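Local coordinates for oxidoreductase, short-chain dehydrogenase/reductase family (Aeromonas hydrophila subsp. hydrophila, PDB 3L6E), which probably acts as a nucleotide-dependent short-chain dehydrogenase/reductase, possibly reducing 3-dehydrosphinganine in sphingolipid metabolism, at residues N108-V120 and S151-R163. Sequence-based numbering, arbitrary orientation.
Unlike the reference sequence in segment 108-120: Val110 (reference Ile).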
loop_
_atom_site.group_PDB
_atom_site.type_symbol
_atom_site.label_atom_id
_atom_site.label_comp_id
_atom_site.label_asym_id
_atom_site.label_seq_id
_atom_site.Cartn_x
_atom_site.Cartn_y
_atom_site.Cartn_z
ATOM N N ASN A 108 6.320 22.896 1.934
ATOM C CA ASN A 108 6.195 21.485 2.149
ATOM C C ASN A 108 6.145 20.985 3.549
ATOM O O ASN A 108 5.271 20.254 3.870
ATOM C CB ASN A 108 7.170 20.717 1.319
ATOM C CG ASN A 108 6.907 20.891 -0.102
ATOM O OD1 ASN A 108 6.097 21.687 -0.476
ATOM N ND2 ASN A 108 7.566 20.156 -0.901
ATOM N N LEU A 109 7.071 21.375 4.386
ATOM C CA LEU A 109 7.036 20.857 5.702
ATOM C C LEU A 109 6.105 21.633 6.576
ATOM O O LEU A 109 5.391 21.097 7.310
ATOM C CB LEU A 109 8.412 20.809 6.258
ATOM C CG LEU A 109 8.524 20.274 7.651
ATOM C CD1 LEU A 109 7.802 18.998 7.855
ATOM C CD2 LEU A 109 9.968 20.132 7.929
ATOM N N VAL A 110 6.122 22.918 6.450
ATOM C CA VAL A 110 5.281 23.832 7.208
ATOM C C VAL A 110 3.801 23.582 6.919
ATOM O O VAL A 110 2.982 23.501 7.845
ATOM C CB VAL A 110 5.659 25.307 6.924
ATOM C CG1 VAL A 110 4.702 26.267 7.601
ATOM C CG2 VAL A 110 7.087 25.590 7.374
ATOM N N SER A 111 3.454 23.446 5.641
ATOM C CA SER A 111 2.069 23.174 5.285
ATOM C C SER A 111 1.711 21.819 5.865
ATOM O O SER A 111 0.635 21.659 6.434
ATOM C CB SER A 111 1.832 23.234 3.768
ATOM O OG SER A 111 2.282 22.058 3.103
ATOM N N THR A 112 2.634 20.863 5.779
ATOM C CA THR A 112 2.343 19.523 6.280
ATOM C C THR A 112 2.054 19.547 7.779
ATOM O O THR A 112 1.096 18.928 8.234
ATOM C CB THR A 112 3.434 18.493 5.946
ATOM O OG1 THR A 112 3.536 18.354 4.528
ATOM C CG2 THR A 112 3.080 17.130 6.518
ATOM N N ILE A 113 2.873 20.277 8.524
ATOM C CA ILE A 113 2.722 20.392 9.987
ATOM C C ILE A 113 1.439 21.112 10.411
ATOM O O ILE A 113 0.750 20.663 11.328
ATOM C CB ILE A 113 3.962 21.035 10.629
ATOM C CG1 ILE A 113 5.135 20.050 10.533
ATOM C CG2 ILE A 113 3.691 21.408 12.092
ATOM C CD1 ILE A 113 6.454 20.569 11.034
ATOM N N LEU A 114 1.124 22.210 9.733
ATOM C CA LEU A 114 -0.051 23.020 10.052
ATOM C C LEU A 114 -1.366 22.316 9.700
ATOM O O LEU A 114 -2.333 22.386 10.456
ATOM C CB LEU A 114 0.023 24.374 9.351
ATOM C CG LEU A 114 1.117 25.360 9.759
ATOM C CD1 LEU A 114 1.282 26.392 8.662
ATOM C CD2 LEU A 114 0.831 26.034 11.108
ATOM N N VAL A 115 -1.398 21.625 8.565
ATOM C CA VAL A 115 -2.583 20.850 8.213
ATOM C C VAL A 115 -2.797 19.728 9.238
ATOM O O VAL A 115 -3.928 19.455 9.656
ATOM C CB VAL A 115 -2.495 20.325 6.764
ATOM C CG1 VAL A 115 -3.578 19.278 6.460
ATOM C CG2 VAL A 115 -2.580 21.491 5.789
ATOM N N ALA A 116 -1.706 19.087 9.642
ATOM C CA ALA A 116 -1.775 17.972 10.566
ATOM C C ALA A 116 -2.307 18.444 11.928
ATOM O O ALA A 116 -3.215 17.830 12.479
ATOM C CB ALA A 116 -0.428 17.321 10.707
ATOM N N GLN A 117 -1.775 19.559 12.433
ATOM C CA GLN A 117 -2.185 20.087 13.742
ATOM C C GLN A 117 -3.614 20.576 13.727
ATOM O O GLN A 117 -4.344 20.394 14.695
ATOM C CB GLN A 117 -1.284 21.235 14.195
ATOM C CG GLN A 117 0.098 20.800 14.548
ATOM C CD GLN A 117 1.032 21.953 14.791
ATOM O OE1 GLN A 117 2.186 21.740 15.161
ATOM N NE2 GLN A 117 0.545 23.187 14.603
ATOM N N GLN A 118 -3.995 21.222 12.635
ATOM C CA GLN A 118 -5.368 21.641 12.429
ATOM C C GLN A 118 -6.315 20.414 12.385
ATOM O O GLN A 118 -7.427 20.475 12.894
ATOM C CB GLN A 118 -5.455 22.508 11.163
ATOM C CG GLN A 118 -6.806 23.149 10.882
ATOM C CD GLN A 118 -7.118 24.372 11.733
ATOM O OE1 GLN A 118 -8.286 24.645 12.018
ATOM N NE2 GLN A 118 -6.085 25.120 12.136
ATOM N N THR A 119 -5.853 19.303 11.809
ATOM C CA THR A 119 -6.633 18.042 11.751
ATOM C C THR A 119 -6.761 17.355 13.114
ATOM O O THR A 119 -7.809 16.801 13.440
ATOM C CB THR A 119 -6.022 17.039 10.727
ATOM O OG1 THR A 119 -5.921 17.670 9.443
ATOM C CG2 THR A 119 -6.876 15.761 10.610
ATOM N N VAL A 120 -5.687 17.367 13.892
ATOM C CA VAL A 120 -5.710 16.829 15.251
ATOM C C VAL A 120 -6.745 17.627 16.066
ATOM O O VAL A 120 -7.638 17.065 16.706
ATOM C CB VAL A 120 -4.305 16.912 15.915
ATOM C CG1 VAL A 120 -4.351 16.492 17.381
ATOM C CG2 VAL A 120 -3.268 16.075 15.144
ATOM N N SER A 151 13.394 17.244 1.885
ATOM C CA SER A 151 11.992 17.612 2.026
ATOM C C SER A 151 11.096 16.459 2.460
ATOM O O SER A 151 10.380 16.575 3.463
ATOM C CB SER A 151 11.463 18.232 0.731
ATOM O OG SER A 151 10.194 18.823 0.933
ATOM N N LYS A 152 11.128 15.357 1.711
ATOM C CA LYS A 152 10.268 14.217 2.004
ATOM C C LYS A 152 10.635 13.490 3.303
ATOM O O LYS A 152 9.737 13.121 4.055
ATOM C CB LYS A 152 10.167 13.239 0.819
ATOM C CG LYS A 152 11.455 12.569 0.397
ATOM C CD LYS A 152 11.220 11.664 -0.806
ATOM C CE LYS A 152 12.385 11.790 -1.796
ATOM N NZ LYS A 152 11.917 12.216 -3.171
ATOM N N TRP A 153 11.932 13.280 3.558
ATOM C CA TRP A 153 12.356 12.679 4.837
ATOM C C TRP A 153 11.928 13.476 6.077
ATOM O O TRP A 153 11.377 12.900 7.007
ATOM C CB TRP A 153 13.847 12.302 4.856
ATOM C CG TRP A 153 14.053 11.036 4.100
ATOM C CD1 TRP A 153 14.569 10.908 2.840
ATOM C CD2 TRP A 153 13.659 9.719 4.511
ATOM N NE1 TRP A 153 14.556 9.588 2.453
ATOM C CE2 TRP A 153 13.994 8.835 3.452
ATOM C CE3 TRP A 153 13.074 9.192 5.680
ATOM C CZ2 TRP A 153 13.766 7.446 3.526
ATOM C CZ3 TRP A 153 12.844 7.813 5.754
ATOM C CH2 TRP A 153 13.188 6.954 4.677
ATOM N N GLY A 154 12.130 14.786 6.063
ATOM C CA GLY A 154 11.585 15.653 7.109
ATOM C C GLY A 154 10.091 15.470 7.371
ATOM O O GLY A 154 9.669 15.407 8.531
HETATM N N MSE A 155 9.300 15.379 6.300
HETATM C CA MSE A 155 7.851 15.192 6.403
HETATM C C MSE A 155 7.493 13.848 7.019
HETATM O O MSE A 155 6.606 13.761 7.858
HETATM C CB MSE A 155 7.180 15.308 5.020
HETATM C CG MSE A 155 7.133 16.727 4.490
HETATM SE SE MSE A 155 6.238 16.873 2.762
HETATM C CE MSE A 155 7.661 16.276 1.576
ATOM N N ARG A 156 8.176 12.804 6.561
ATOM C CA ARG A 156 8.026 11.469 7.107
ATOM C C ARG A 156 8.442 11.420 8.570
ATOM O O ARG A 156 7.774 10.784 9.385
ATOM C CB ARG A 156 8.845 10.483 6.299
ATOM C CG ARG A 156 8.626 9.035 6.676
ATOM C CD ARG A 156 9.323 8.134 5.683
ATOM N NE ARG A 156 9.055 6.722 5.941
ATOM C CZ ARG A 156 9.298 5.737 5.078
ATOM N NH1 ARG A 156 9.821 5.997 3.881
ATOM N NH2 ARG A 156 9.017 4.482 5.422
ATOM N N GLY A 157 9.543 12.099 8.902
ATOM C CA GLY A 157 10.003 12.157 10.291
ATOM C C GLY A 157 8.889 12.692 11.175
ATOM O O GLY A 157 8.475 12.039 12.119
ATOM N N PHE A 158 8.382 13.865 10.820
ATOM C CA PHE A 158 7.291 14.513 11.540
ATOM C C PHE A 158 6.071 13.595 11.686
ATOM O O PHE A 158 5.591 13.379 12.791
ATOM C CB PHE A 158 6.881 15.832 10.851
ATOM C CG PHE A 158 5.626 16.444 11.427
ATOM C CD1 PHE A 158 5.659 17.118 12.643
ATOM C CD2 PHE A 158 4.409 16.311 10.774
ATOM C CE1 PHE A 158 4.497 17.667 13.185
ATOM C CE2 PHE A 158 3.239 16.843 11.316
ATOM C CZ PHE A 158 3.289 17.536 12.520
ATOM N N LEU A 159 5.601 13.040 10.581
ATOM C CA LEU A 159 4.331 12.286 10.569
ATOM C C LEU A 159 4.349 10.963 11.317
ATOM O O LEU A 159 3.384 10.645 12.015
ATOM C CB LEU A 159 3.838 12.054 9.147
ATOM C CG LEU A 159 3.508 13.295 8.331
ATOM C CD1 LEU A 159 3.365 12.880 6.878
ATOM C CD2 LEU A 159 2.255 14.030 8.846
ATOM N N GLU A 160 5.432 10.196 11.166
ATOM C CA GLU A 160 5.573 8.912 11.872
ATOM C C GLU A 160 5.780 9.129 13.363
ATOM O O GLU A 160 5.469 8.261 14.173
ATOM C CB GLU A 160 6.733 8.078 11.303
ATOM C CG GLU A 160 6.473 7.511 9.884
ATOM C CD GLU A 160 7.578 6.588 9.372
ATOM O OE1 GLU A 160 8.566 6.349 10.107
ATOM O OE2 GLU A 160 7.458 6.087 8.228
ATOM N N SER A 161 6.345 10.281 13.705
ATOM C CA SER A 161 6.484 10.701 15.085
ATOM C C SER A 161 5.131 11.180 15.617
ATOM O O SER A 161 4.808 10.969 16.787
ATOM C CB SER A 161 7.539 11.797 15.195
ATOM O OG SER A 161 7.484 12.431 16.451
ATOM N N LEU A 162 4.342 11.819 14.755
ATOM C CA LEU A 162 3.002 12.239 15.142
ATOM C C LEU A 162 2.076 11.034 15.288
ATOM O O LEU A 162 1.248 10.987 16.209
ATOM C CB LEU A 162 2.418 13.238 14.139
ATOM C CG LEU A 162 1.010 13.777 14.430
ATOM C CD1 LEU A 162 0.944 14.398 15.837
ATOM C CD2 LEU A 162 0.605 14.791 13.390
ATOM N N ARG A 163 2.210 10.061 14.379
ATOM C CA ARG A 163 1.353 8.872 14.438
ATOM C C ARG A 163 1.610 7.998 15.660
ATOM O O ARG A 163 0.661 7.468 16.243
ATOM C CB ARG A 163 1.353 8.056 13.144
ATOM C CG ARG A 163 2.667 7.426 12.746
ATOM C CD ARG A 163 2.484 6.044 12.124
ATOM N NE ARG A 163 1.589 6.034 10.971
ATOM C CZ ARG A 163 1.934 5.615 9.749
ATOM N NH1 ARG A 163 1.043 5.624 8.776
ATOM N NH2 ARG A 163 3.155 5.177 9.498
#
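Phe158 lays one face of its ring against Ile113, whose CG1 sits almost over the ring centre, 3.5 Å from the centroid and 5° off the normal, in a CH-pi contact. With CG anti to the backbone N (chi1 171°), the ring reaches across to helix 108-120, where Ala116 CB meets its edge in plane, 3.7 Å from Phe158 CE2. The same methyl carries the packing one turn further, lying 3.8 Å from Leu162 CD2. Toward the start of both segments the selenomethionine Met155, extended through CG, holds SE 3.6 Å from Thr112 OG1, the two side chains crossing at about a right angle. That hydroxyl is already engaged: it donates to Asn108 O at 2.7 Å, nearly in line with the carbonyl bond.

Away from this packing the contact is looser and partly open to solvent: Leu109 CD1 comes no nearer than 4.1 Å to Met155 CA, and at the far end Val120 CG2 lies 4.4 Å from Leu162 CD2.

The axes of 108-120 and 151-163 lie 18° apart in direction and approach to 9.6 Å, as neighbouring helices on one side of the Rossmann-type sheet of this family. Beneath them, Thr112 and Leu159 both rest on Asn132 of strand 128-137; Val115 touches strand 80-84, and Leu162 touches strand 171-181. Leu114 packs on Val64 of helix 61-75, which makes helix 98-123 the middle one of three.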